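PDB 5OEZ: FBP protein from Leishmania major, which probably catalyses the magnesium-dependent hydrolysis of beta-D-fructose 1,6-bisphosphate to beta-D-fructose 6-phosphate and phosphate, working as a homotetramer. Local coordinates for residues C[34-39]-C[197-202]; C[44-49]-C[71-76]; C[75-80]-C[118-123]; C[80-85]-C[92-97]; C[170-175]-C[255-260]. All coordinates share one frame; numbering follows the deposited sequence.

Contact 1 of 5, residues C[34-39]-C[197-202]; sequences AIQTSV and GEFILT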
# COMPACT_ATOMS: atom_id res chain seq x y z
N ALA C 34 4.29 19.34 -8.26
CA ALA C 34 5.63 19.11 -7.73
C ALA C 34 5.62 18.95 -6.19
O ALA C 34 6.32 18.08 -5.65
CB ALA C 34 6.56 20.23 -8.17
N ILE C 35 4.82 19.77 -5.51
CA ILE C 35 4.70 19.69 -4.05
C ILE C 35 4.04 18.39 -3.60
O ILE C 35 4.47 17.77 -2.62
CB ILE C 35 3.95 20.92 -3.49
CG1 ILE C 35 4.85 22.17 -3.63
CG2 ILE C 35 3.60 20.74 -2.02
CD1 ILE C 35 4.21 23.48 -3.23
N GLN C 36 2.97 17.99 -4.28
CA GLN C 36 2.31 16.73 -3.97
C GLN C 36 3.27 15.56 -4.12
O GLN C 36 3.31 14.69 -3.25
CB GLN C 36 1.13 16.49 -4.89
CG GLN C 36 -0.07 17.34 -4.58
CD GLN C 36 -1.17 17.06 -5.59
OE1 GLN C 36 -1.87 16.05 -5.48
NE2 GLN C 36 -1.33 17.95 -6.57
N THR C 37 4.05 15.55 -5.20
CA THR C 37 5.00 14.48 -5.42
C THR C 37 6.02 14.42 -4.31
O THR C 37 6.36 13.32 -3.82
CB THR C 37 5.71 14.62 -6.79
OG1 THR C 37 4.73 14.65 -7.82
CG2 THR C 37 6.63 13.44 -7.05
N SER C 38 6.51 15.61 -3.92
CA SER C 38 7.51 15.71 -2.84
C SER C 38 6.98 15.15 -1.54
O SER C 38 7.66 14.40 -0.84
CB SER C 38 7.93 17.17 -2.62
OG SER C 38 8.44 17.74 -3.81
N VAL C 39 5.74 15.51 -1.24
CA VAL C 39 5.09 15.07 -0.00
C VAL C 39 4.94 13.55 0.03
O VAL C 39 5.18 12.93 1.07
CB VAL C 39 3.75 15.80 0.22
CG1 VAL C 39 2.96 15.21 1.38
CG2 VAL C 39 4.01 17.28 0.53
N GLY C 197 -2.65 7.07 -4.66
CA GLY C 197 -1.62 8.10 -4.60
C GLY C 197 -2.09 9.48 -5.02
O GLY C 197 -1.44 10.14 -5.83
N GLU C 198 -3.23 9.90 -4.50
CA GLU C 198 -3.77 11.22 -4.78
C GLU C 198 -4.26 11.80 -3.46
O GLU C 198 -4.75 11.08 -2.59
CB GLU C 198 -4.93 11.16 -5.77
CG GLU C 198 -4.58 10.65 -7.17
CD GLU C 198 -3.90 11.67 -8.08
OE1 GLU C 198 -3.91 12.88 -7.76
OE2 GLU C 198 -3.37 11.25 -9.14
N PHE C 199 -4.16 13.11 -3.35
CA PHE C 199 -4.76 13.85 -2.27
C PHE C 199 -6.21 14.12 -2.61
O PHE C 199 -6.51 14.60 -3.70
CB PHE C 199 -3.98 15.15 -2.04
CG PHE C 199 -2.68 14.92 -1.35
CD1 PHE C 199 -2.64 14.79 0.04
CD2 PHE C 199 -1.51 14.76 -2.07
CE1 PHE C 199 -1.46 14.55 0.70
CE2 PHE C 199 -0.33 14.49 -1.42
CZ PHE C 199 -0.30 14.38 -0.04
N ILE C 200 -7.10 13.79 -1.68
CA ILE C 200 -8.54 13.84 -1.85
C ILE C 200 -9.03 14.91 -0.90
O ILE C 200 -8.51 15.05 0.20
CB ILE C 200 -9.17 12.47 -1.46
CG1 ILE C 200 -8.64 11.35 -2.36
CG2 ILE C 200 -10.69 12.50 -1.49
CD1 ILE C 200 -8.80 11.59 -3.86
N LEU C 201 -10.05 15.66 -1.33
CA LEU C 201 -10.63 16.70 -0.50
C LEU C 201 -11.44 16.08 0.63
O LEU C 201 -12.35 15.28 0.38
CB LEU C 201 -11.51 17.62 -1.34
CG LEU C 201 -12.27 18.75 -0.63
CD1 LEU C 201 -11.32 19.73 0.01
CD2 LEU C 201 -13.17 19.47 -1.62
N THR C 202 -11.13 16.45 1.87
CA THR C 202 -11.81 15.91 3.06
C THR C 202 -12.33 16.95 4.07
O THR C 202 -13.28 16.65 4.80
CB THR C 202 -10.90 14.89 3.80
OG1 THR C 202 -9.60 15.47 4.03
CG2 THR C 202 -10.73 13.61 2.98

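Contact 2 of 5, residues C[44-49]-C[71-76]; sequences KNIRRA and AKLDVI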
# COMPACT_ATOMS: atom_id res chain seq x y z
N LYS C 44 6.64 8.13 2.05
CA LYS C 44 7.17 6.78 1.83
C LYS C 44 8.35 6.51 2.77
O LYS C 44 8.39 5.49 3.47
CB LYS C 44 7.59 6.58 0.36
CG LYS C 44 8.47 5.36 0.06
CD LYS C 44 9.48 5.57 -1.09
CE LYS C 44 8.93 5.37 -2.48
NZ LYS C 44 9.30 4.07 -3.09
N ASN C 45 9.29 7.45 2.80
CA ASN C 45 10.48 7.32 3.65
C ASN C 45 10.17 7.31 5.14
O ASN C 45 10.73 6.50 5.89
CB ASN C 45 11.49 8.41 3.30
CG ASN C 45 12.11 8.20 1.93
OD1 ASN C 45 12.91 7.29 1.76
ND2 ASN C 45 11.72 9.00 0.96
N ILE C 46 9.25 8.16 5.57
CA ILE C 46 8.82 8.17 6.96
C ILE C 46 8.16 6.84 7.35
O ILE C 46 8.46 6.29 8.41
CB ILE C 46 7.90 9.36 7.28
CG1 ILE C 46 8.68 10.67 7.15
CG2 ILE C 46 7.36 9.27 8.70
CD1 ILE C 46 7.81 11.91 7.10
N ARG C 47 7.25 6.33 6.53
CA ARG C 47 6.56 5.07 6.85
C ARG C 47 7.50 3.91 7.15
O ARG C 47 7.21 3.11 8.05
CB ARG C 47 5.58 4.71 5.77
CG ARG C 47 4.69 3.45 5.94
CD ARG C 47 3.50 3.59 6.92
NE ARG C 47 2.67 4.79 6.80
CZ ARG C 47 1.64 5.08 7.60
NH1 ARG C 47 1.29 4.27 8.60
NH2 ARG C 47 0.96 6.20 7.42
N ARG C 48 8.60 3.84 6.40
CA ARG C 48 9.59 2.79 6.53
C ARG C 48 10.84 3.14 7.39
O ARG C 48 11.81 2.40 7.38
CB ARG C 48 10.00 2.33 5.13
CG ARG C 48 8.87 1.61 4.40
CD ARG C 48 8.84 1.78 2.89
NE ARG C 48 7.53 1.34 2.42
CZ ARG C 48 6.43 2.09 2.30
NH1 ARG C 48 6.43 3.40 2.57
NH2 ARG C 48 5.30 1.53 1.89
N ALA C 49 10.78 4.24 8.15
CA ALA C 49 11.87 4.60 9.08
C ALA C 49 12.07 3.44 10.06
O ALA C 49 11.09 2.90 10.59
CB ALA C 49 11.52 5.85 9.86
N ALA C 71 18.44 12.75 11.13
CA ALA C 71 18.96 13.66 10.09
C ALA C 71 19.10 13.10 8.66
O ALA C 71 19.32 13.88 7.74
CB ALA C 71 20.29 14.26 10.56
N LYS C 72 18.96 11.78 8.44
CA LYS C 72 18.90 11.21 7.08
C LYS C 72 17.60 11.64 6.38
O LYS C 72 17.60 12.00 5.19
CB LYS C 72 19.00 9.68 7.14
CG LYS C 72 19.03 8.95 5.81
CD LYS C 72 20.38 9.04 5.11
CE LYS C 72 20.15 8.84 3.59
NZ LYS C 72 21.30 8.23 2.87
N LEU C 73 16.50 11.59 7.12
CA LEU C 73 15.19 12.07 6.68
C LEU C 73 15.19 13.53 6.25
O LEU C 73 14.52 13.88 5.27
CB LEU C 73 14.14 11.84 7.79
CG LEU C 73 13.28 10.58 7.73
CD1 LEU C 73 12.10 10.83 6.80
CD2 LEU C 73 14.02 9.33 7.29
N ASP C 74 15.91 14.38 6.99
CA ASP C 74 16.10 15.80 6.64
C ASP C 74 16.74 15.99 5.27
O ASP C 74 16.29 16.80 4.47
CB ASP C 74 16.99 16.51 7.66
CG ASP C 74 16.27 16.84 8.95
OD1 ASP C 74 15.14 17.38 8.89
OD2 ASP C 74 16.85 16.59 10.03
N VAL C 75 17.80 15.23 5.01
CA VAL C 75 18.55 15.36 3.78
C VAL C 75 17.68 14.91 2.60
O VAL C 75 17.57 15.64 1.61
CB VAL C 75 19.87 14.56 3.84
CG1 VAL C 75 20.57 14.52 2.48
CG2 VAL C 75 20.79 15.17 4.89
N ILE C 76 17.05 13.75 2.74
CA ILE C 76 16.17 13.18 1.71
C ILE C 76 15.02 14.14 1.40
O ILE C 76 14.74 14.40 0.23
CB ILE C 76 15.60 11.80 2.14
CG1 ILE C 76 16.70 10.74 2.12
CG2 ILE C 76 14.47 11.34 1.23
CD1 ILE C 76 16.44 9.60 3.07

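Contact 3 of 5, residues C[75-80]-C[118-123]; sequences VISNIA and DPLDGS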
# COMPACT_ATOMS: atom_id res chain seq x y z
N VAL C 75 17.80 15.23 5.01
CA VAL C 75 18.55 15.36 3.78
C VAL C 75 17.68 14.91 2.60
O VAL C 75 17.57 15.64 1.61
CB VAL C 75 19.87 14.56 3.84
CG1 VAL C 75 20.57 14.52 2.48
CG2 VAL C 75 20.79 15.17 4.89
N ILE C 76 17.05 13.75 2.74
CA ILE C 76 16.17 13.18 1.71
C ILE C 76 15.02 14.14 1.40
O ILE C 76 14.74 14.40 0.23
CB ILE C 76 15.60 11.80 2.14
CG1 ILE C 76 16.70 10.74 2.12
CG2 ILE C 76 14.47 11.34 1.23
CD1 ILE C 76 16.44 9.60 3.07
N SER C 77 14.34 14.63 2.44
CA SER C 77 13.25 15.58 2.25
C SER C 77 13.66 16.83 1.51
O SER C 77 12.92 17.30 0.67
CB SER C 77 12.57 15.98 3.55
OG SER C 77 12.22 14.84 4.30
N ASN C 78 14.85 17.34 1.81
CA ASN C 78 15.33 18.55 1.15
C ASN C 78 15.60 18.29 -0.33
O ASN C 78 15.14 19.05 -1.19
CB ASN C 78 16.59 19.07 1.83
CG ASN C 78 16.96 20.46 1.36
OD1 ASN C 78 16.12 21.35 1.31
ND2 ASN C 78 18.21 20.64 0.98
N ILE C 79 16.32 17.22 -0.60
CA ILE C 79 16.63 16.77 -1.96
C ILE C 79 15.37 16.62 -2.84
O ILE C 79 15.35 17.02 -4.00
CB ILE C 79 17.40 15.43 -1.94
CG1 ILE C 79 18.83 15.67 -1.45
CG2 ILE C 79 17.44 14.76 -3.32
CD1 ILE C 79 19.59 14.41 -1.07
N ALA C 80 14.33 16.02 -2.26
CA ALA C 80 13.07 15.76 -2.95
C ALA C 80 12.37 17.04 -3.35
O ALA C 80 12.09 17.26 -4.53
CB ALA C 80 12.15 14.92 -2.08
N ASP C 118 10.07 24.70 4.57
CA ASP C 118 10.70 23.87 5.57
C ASP C 118 10.38 22.41 5.17
O ASP C 118 9.25 21.96 5.34
CB ASP C 118 10.15 24.22 6.95
CG ASP C 118 10.81 23.42 8.08
OD1 ASP C 118 11.77 22.66 7.84
OD2 ASP C 118 10.37 23.59 9.25
N PRO C 119 11.36 21.68 4.61
CA PRO C 119 11.04 20.35 4.08
C PRO C 119 10.60 19.33 5.13
O PRO C 119 9.79 18.46 4.82
CB PRO C 119 12.34 19.90 3.40
CG PRO C 119 13.41 20.66 4.11
CD PRO C 119 12.81 21.97 4.52
N LEU C 120 11.13 19.43 6.34
CA LEU C 120 10.77 18.52 7.42
C LEU C 120 10.96 19.15 8.81
O LEU C 120 12.04 19.11 9.37
CB LEU C 120 11.56 17.20 7.27
CG LEU C 120 11.01 16.01 8.04
CD1 LEU C 120 9.62 15.62 7.55
CD2 LEU C 120 11.98 14.86 7.87
N ASP C 121 9.89 19.73 9.34
CA ASP C 121 9.83 20.22 10.71
C ASP C 121 9.67 19.06 11.71
O ASP C 121 8.85 18.16 11.51
CB ASP C 121 8.66 21.23 10.88
CG ASP C 121 8.11 21.29 12.31
OD1 ASP C 121 8.76 21.90 13.19
OD2 ASP C 121 7.02 20.72 12.56
N GLY C 122 10.42 19.14 12.81
CA GLY C 122 10.25 18.27 13.95
C GLY C 122 10.93 16.94 13.74
O GLY C 122 10.50 15.94 14.30
N SER C 123 12.04 16.93 13.00
CA SER C 123 12.62 15.69 12.47
C SER C 123 13.08 14.66 13.51
O SER C 123 13.01 13.45 13.25
CB SER C 123 13.80 16.02 11.55
OG SER C 123 14.23 14.86 10.87

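Contact 4 of 5, residues C[80-85]-C[92-97]; sequences AFKAYL and CVLGSE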
# COMPACT_ATOMS: atom_id res chain seq x y z
N ALA C 80 14.33 16.02 -2.26
CA ALA C 80 13.07 15.76 -2.95
C ALA C 80 12.37 17.04 -3.35
O ALA C 80 12.09 17.26 -4.53
CB ALA C 80 12.15 14.92 -2.08
N PHE C 81 12.12 17.90 -2.37
CA PHE C 81 11.50 19.20 -2.65
C PHE C 81 12.24 19.98 -3.73
O PHE C 81 11.61 20.51 -4.64
CB PHE C 81 11.39 20.06 -1.40
CG PHE C 81 10.05 19.95 -0.71
CD1 PHE C 81 8.97 20.64 -1.20
CD2 PHE C 81 9.90 19.19 0.44
CE1 PHE C 81 7.73 20.56 -0.57
CE2 PHE C 81 8.68 19.11 1.09
CZ PHE C 81 7.59 19.79 0.58
N LYS C 82 13.56 20.03 -3.65
CA LYS C 82 14.34 20.80 -4.62
C LYS C 82 14.29 20.22 -6.01
O LYS C 82 14.17 20.96 -6.98
CB LYS C 82 15.81 20.93 -4.19
CG LYS C 82 16.01 21.77 -2.95
CD LYS C 82 17.47 22.08 -2.63
CE LYS C 82 18.47 20.97 -2.90
NZ LYS C 82 19.78 21.40 -2.35
N ALA C 83 14.38 18.89 -6.10
CA ALA C 83 14.43 18.23 -7.40
C ALA C 83 13.12 18.41 -8.16
O ALA C 83 13.12 18.79 -9.34
CB ALA C 83 14.75 16.76 -7.24
N TYR C 84 12.01 18.17 -7.48
CA TYR C 84 10.71 18.28 -8.10
C TYR C 84 10.30 19.73 -8.38
O TYR C 84 9.71 20.00 -9.42
CB TYR C 84 9.65 17.50 -7.29
CG TYR C 84 9.92 16.00 -7.28
CD1 TYR C 84 9.93 15.27 -8.47
CD2 TYR C 84 10.18 15.30 -6.10
CE1 TYR C 84 10.21 13.91 -8.48
CE2 TYR C 84 10.44 13.94 -6.09
CZ TYR C 84 10.45 13.25 -7.28
OH TYR C 84 10.71 11.91 -7.30
N LEU C 85 10.62 20.65 -7.47
CA LEU C 85 10.26 22.07 -7.68
C LEU C 85 11.06 22.69 -8.81
O LEU C 85 10.49 23.38 -9.64
CB LEU C 85 10.44 22.90 -6.40
CG LEU C 85 9.42 22.67 -5.29
CD1 LEU C 85 9.90 23.29 -3.99
CD2 LEU C 85 8.06 23.22 -5.66
N CYS C 92 11.03 30.57 -9.91
CA CYS C 92 12.16 31.46 -10.17
C CYS C 92 13.26 31.22 -9.13
O CYS C 92 14.44 31.04 -9.47
CB CYS C 92 11.68 32.91 -10.06
SG CYS C 92 12.97 34.07 -10.48
N VAL C 93 12.86 31.19 -7.86
CA VAL C 93 13.77 31.14 -6.75
C VAL C 93 13.25 30.14 -5.73
O VAL C 93 12.06 30.10 -5.45
CB VAL C 93 13.85 32.55 -6.08
CG1 VAL C 93 14.55 32.54 -4.73
CG2 VAL C 93 14.53 33.52 -7.02
N LEU C 94 14.18 29.39 -5.15
CA LEU C 94 13.92 28.39 -4.14
C LEU C 94 14.65 28.79 -2.88
O LEU C 94 15.81 29.16 -2.92
CB LEU C 94 14.52 27.08 -4.61
CG LEU C 94 13.68 25.84 -4.47
CD1 LEU C 94 12.57 25.87 -5.51
CD2 LEU C 94 14.56 24.64 -4.70
N GLY C 95 13.98 28.68 -1.74
CA GLY C 95 14.61 28.87 -0.45
C GLY C 95 14.25 27.74 0.48
O GLY C 95 13.11 27.61 0.90
N SER C 96 15.24 26.92 0.81
CA SER C 96 15.09 25.88 1.82
C SER C 96 15.60 26.36 3.18
O SER C 96 16.70 26.87 3.24
CB SER C 96 15.91 24.67 1.41
OG SER C 96 15.76 23.64 2.36
N GLU C 97 14.83 26.13 4.24
CA GLU C 97 15.23 26.53 5.60
C GLU C 97 16.60 26.01 6.03
O GLU C 97 17.31 26.70 6.76
CB GLU C 97 14.20 26.06 6.63
CG GLU C 97 14.35 26.74 7.98
CD GLU C 97 13.20 26.35 8.93
OE1 GLU C 97 13.06 25.16 9.21
OE2 GLU C 97 12.40 27.20 9.41

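Contact 5 of 5, residues C[170-175]-C[255-260]; sequences YAVYGS and DIHRTL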
# COMPACT_ATOMS: atom_id res chain seq x y z
N TYR C 170 0.70 23.31 4.38
CA TYR C 170 1.54 22.36 5.07
C TYR C 170 1.07 20.92 4.85
O TYR C 170 -0.03 20.69 4.39
CB TYR C 170 1.63 22.68 6.56
CG TYR C 170 0.33 22.55 7.31
CD1 TYR C 170 -0.16 21.30 7.71
CD2 TYR C 170 -0.40 23.67 7.64
CE1 TYR C 170 -1.36 21.20 8.40
CE2 TYR C 170 -1.60 23.57 8.31
CZ TYR C 170 -2.08 22.34 8.69
OH TYR C 170 -3.27 22.22 9.36
N ALA C 171 1.97 19.98 5.13
CA ALA C 171 1.64 18.57 5.18
C ALA C 171 1.92 18.04 6.60
O ALA C 171 2.91 18.41 7.22
CB ALA C 171 2.46 17.81 4.16
N VAL C 172 1.03 17.19 7.10
CA VAL C 172 1.21 16.51 8.38
C VAL C 172 1.35 15.03 8.10
O VAL C 172 0.46 14.43 7.50
CB VAL C 172 -0.01 16.64 9.30
CG1 VAL C 172 0.39 16.35 10.75
CG2 VAL C 172 -0.62 17.99 9.18
N TYR C 173 2.45 14.44 8.55
CA TYR C 173 2.70 13.02 8.41
C TYR C 173 2.41 12.35 9.75
O TYR C 173 3.24 12.36 10.65
CB TYR C 173 4.16 12.78 7.99
CG TYR C 173 4.62 13.60 6.80
CD1 TYR C 173 4.35 13.19 5.48
CD2 TYR C 173 5.32 14.80 6.98
CE1 TYR C 173 4.76 13.96 4.40
CE2 TYR C 173 5.73 15.57 5.89
CZ TYR C 173 5.46 15.15 4.60
OH TYR C 173 5.89 15.89 3.52
N GLY C 174 1.20 11.83 9.88
CA GLY C 174 0.78 11.04 11.03
C GLY C 174 0.17 9.74 10.53
O GLY C 174 0.61 9.20 9.51
N SER C 175 -0.82 9.22 11.25
CA SER C 175 -1.48 7.95 10.86
C SER C 175 -2.20 8.12 9.53
O SER C 175 -2.30 7.18 8.76
CB SER C 175 -2.43 7.41 11.94
OG SER C 175 -3.10 8.46 12.62
N ASP C 255 0.93 20.56 16.16
CA ASP C 255 0.23 21.39 17.14
C ASP C 255 -0.65 22.42 16.44
O ASP C 255 -1.80 22.65 16.84
CB ASP C 255 1.20 22.03 18.15
CG ASP C 255 1.73 21.02 19.21
OD1 ASP C 255 0.91 20.36 19.91
OD2 ASP C 255 2.98 20.90 19.37
N ILE C 256 -0.15 23.01 15.36
CA ILE C 256 -0.94 23.98 14.60
C ILE C 256 -2.14 23.31 13.92
O ILE C 256 -3.25 23.86 13.92
CB ILE C 256 -0.09 24.74 13.55
CG1 ILE C 256 0.93 25.64 14.24
CG2 ILE C 256 -0.99 25.52 12.60
CD1 ILE C 256 0.32 26.86 14.88
N HIS C 257 -1.92 22.13 13.35
CA HIS C 257 -2.99 21.36 12.73
C HIS C 257 -4.13 21.06 13.70
O HIS C 257 -5.30 21.29 13.37
CB HIS C 257 -2.44 20.08 12.14
CG HIS C 257 -3.45 19.28 11.39
ND1 HIS C 257 -4.03 19.73 10.22
CD2 HIS C 257 -4.00 18.07 11.65
CE1 HIS C 257 -4.90 18.82 9.79
NE2 HIS C 257 -4.89 17.81 10.64
N ARG C 258 -3.80 20.62 14.91
CA ARG C 258 -4.81 20.45 15.97
C ARG C 258 -5.50 21.78 16.28
O ARG C 258 -6.72 21.85 16.40
CB ARG C 258 -4.20 19.87 17.25
CG ARG C 258 -5.21 19.46 18.32
CD ARG C 258 -4.61 19.29 19.72
NE ARG C 258 -3.87 20.49 20.06
CZ ARG C 258 -2.54 20.60 20.15
NH1 ARG C 258 -1.73 19.56 20.05
NH2 ARG C 258 -2.02 21.80 20.41
N THR C 259 -4.72 22.85 16.39
CA THR C 259 -5.27 24.17 16.72
C THR C 259 -6.31 24.60 15.68
O THR C 259 -7.39 25.05 16.04
CB THR C 259 -4.15 25.22 16.83
OG1 THR C 259 -3.22 24.81 17.84
CG2 THR C 259 -4.70 26.61 17.18
N LEU C 260 -5.97 24.48 14.40
CA LEU C 260 -6.90 24.78 13.32
C LEU C 260 -8.23 24.03 13.39
O LEU C 260 -9.27 24.62 13.16
CB LEU C 260 -6.28 24.42 11.97
CG LEU C 260 -5.48 25.37 11.12
CD1 LEU C 260 -5.65 24.96 9.66
CD2 LEU C 260 -5.92 26.78 11.32

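Contact 1 of 5, residues C[34-39]-C[197-202]
Phe199 and Gln36 make most of this contact, with Val39 as the third member. They join helix 27-47 to strand 198-203, the last strand of the large mixed sheet in the layered alpha/beta fold of class 1 fructose-1,6-bisphosphatases. The two backbones stay well apart, the segment axes coming no closer than 9.8 Å at an angle of 109°, and side chains bridge the gap. The Phe199 ring reaches toward the helix, its CG beside the backbone N and anti to the carbonyl carbon (chi1 -75°). Gln36 runs past it the opposite way, so that Gln36 OE1 arrives at the ring edge, near the ring plane and 3.7 Å from Phe199 CD2. There the oxygen faces the slightly positive ring hydrogens rather than the pi cloud, and Gln36 CG touches Phe199 CD2 as well, at 3.9 Å. At the other end of the amide, Gln36 NE2 bonds to Thr13 OG1. Further round the ring, Val39 CG1 meets Phe199 CZ at 3.7 Å from an oblique direction, the two side chains crossing at about a right angle. Phe190 and Leu192 of the neighbouring strand add apolar cover to the phenyl group. Glu198 starts out away from the helix; its OE2 forms a salt bridge with Lys40 and a hydrogen bond with Thr37, both of the second subunit. Gln36 lies about 6 Å, side chain to side chain, from Ile16 of the AMP site. Within the helix, Ser38 N and Ser38 OG approach Ala34 O from opposite faces of its carbonyl plane, the hydroxyl at 2.8 Å.

Contact 2 of 5, residues C[44-49]-C[71-76]
Leu73 pushes one methyl into helix 27-47 beside Ile46: Leu73 CD1 sits 3.4 Å from Ile46 CG1, a close fit, with the two side chains crossing at about a right angle. The conformation of Leu73 explains the reach. Its first torsion, -95°, is well off the staggered value, and the end of the chain comes nearer to the helix than its first bond would suggest. Ile46 meets it with the CG1 branch, which lies beside the backbone N (chi1 -66°). One turn further along helix 72-87, Ile76 offers its branch methyl, CG2, to the amide of Asn45. The touching atoms are Asn45 ND2 and Ile76 CG2, 3.6 Å apart, and the same nitrogen also makes a weak bond to Val41 O. The unmodelled residues 52-70 lie between these helices in the chain, consistent with the mobile loop known in this family. Leu73 also leans against Leu120, next to Asp74, which binds manganese in another structure of this protein. Where helix 27-47 ends, Arg48 folds back: its NH1 donates to Lys44 O over 3.0 Å, lying in the carbonyl plane on a lone pair, while its NE reaches Asn195 of the third subunit. Between the two helices the forces are van der Waals, methyl against methylene and methyl against amide, so shape rather than directional bonding sets how they sit beside the acidic metal site.

Contact 3 of 5, residues C[75-80]-C[118-123]
Ser77 packs on Pro119, CB to CB at 3.9 Å, with Pro119 CB also 3.8 Å from Ser77 O. The backbones come very near here, the CA atoms of Asn78 and Pro119 being 5.5 Å apart, so the proline ring packs directly on the helix. The Ser77 hydroxyl is turned to Leu120: Ser77 OG lies 3.6 Å from Leu120 CD2, a van der Waals contact, because the polar need of this oxygen is met one turn back by Leu73 O. Asn78 runs alongside the proline ring in the same direction, its CG anti to the backbone N (chi1 -168°), and Asn78 OD1 comes to 4.0 Å from Pro119 CG. Its amide is pinned at both ends, OD1 by Ser96 OG and ND2 by Glu99 OE2. The chain turns a corner at Pro119; just before it, the carboxylate of Asp118 lies close to those of Glu97 and Glu284. In other structures of this protein Asp118, Leu120 and Asp121 bind manganese, and Asp121 and Gly122 bind fructose 6-phosphate. The Asp-Pro-Leu-Asp-Gly-Ser run is the signature metal-binding motif of the fructose-1,6-bisphosphatase and inositol monophosphatase superfamily, here backed by helix 72-87.

Contact 4 of 5, residues C[80-85]-C[92-97]
Helix 72-87 passes beside strand 91-96 with the CA atoms of Lys82 and Leu94 7.6 Å apart, a spacing bridged mainly by the side chain of Leu94. That leucine points at the helix and forks over it. One branch, Leu94 CD1, rests on Leu85, 3.8 Å from Leu85 CB and 4.0 Å from Leu85 CD1. The other, Leu94 CD2, lies 3.7 Å from Lys82 CG and 3.8 Å from Lys82 CA. The first torsion of Leu94, -135°, is far from a staggered value, and it sets the fork astride the two residues, which stand three apart on the helix. In the layered alpha/beta fold of this family, Leu94 stands on the sheet face that the helix covers, and Ile115 and Phe117 on strand 113-121 and Ile103 on strand 103-104, its neighbours in the sheet, also touch it. Lys82 contributes only its aliphatic part. The chain bends at chi3 (-38°), and NZ forms a salt bridge with Glu99. Phe81 starts out toward the strand, but its ring leads off to meet that of Phe117 with planes about 25° apart. Just past the strand comes Glu97, a ligand of both manganese ions in another structure of this protein and in this one a salt-bridge partner of Arg280. On the helix, the Tyr84 hydroxyl bonds Pro9 O of the second subunit.

Contact 5 of 5, residues C[170-175]-C[255-260]
Tyr170 and His257 form the tight end of this contact through a short hydrogen bond, 2.7 Å between Tyr170 OH and His257 ND1, in which either may be the donor. The bond lies in the plane of both rings, yet those planes stand 82° apart: the rings meet rim to rim, with neither over the face of the other. Tyr170 reaches the helix with CG between the backbone N and the carbonyl carbon (chi1 65°), the crowded position. Leu260 CD1 closes in beside the hydroxyl, 3.6 Å from Tyr170 OH. Val172 then covers one face of the imidazole, Val172 CG2 being 4.0 Å from the centroid of the His257 ring in a CH-pi contact. The segments 170-173 and 255-260 run at 105° to each other, bringing a sheet of the N-terminal domain against a helix of the C-terminal domain in the alpha/beta/alpha/beta/alpha layering of fructose-1,6-bisphosphatases. Met288 and Ile291 of helix 281-294 also pack on Tyr170. Past Val172 the contact loosens as the chain leaves the strand at Gly174 and Ser175. That side is not simply open to solvent, since Asn129 of the third subunit packs on Val172 and Ala128 of the same subunit packs on His257. On the helix Arg258 NH1 makes a 2.8 Å salt bridge to Asp255 OD1, which lies nearly in the guanidinium plane, and Ile249 N bonds the same carboxylate oxygen.

In the fold
Helix 27-47 carries contacts 1 and 2, and helix 72-87 carries contacts 2, 3 and 4. Contacts 2 and 3, centred 8 Å apart, share Val75 and Ile76 and bring Asp74 toward Asp118, Leu120 and Asp121. Contact 4, whose centre is 11 Å from that of contact 3, adds Glu97, so these three frame the site where manganese is seen in another structure of this protein. Contacts 1, 3, 4 and 5 reach the same sheet, contact 5 from its other side, joining it to the C-terminal domain. The Gln36 side chain of contact 1 is about 7 Å from that of Thr29, and Leu85 of contact 4 about 8 Å from Tyr113, both AMP-site residues.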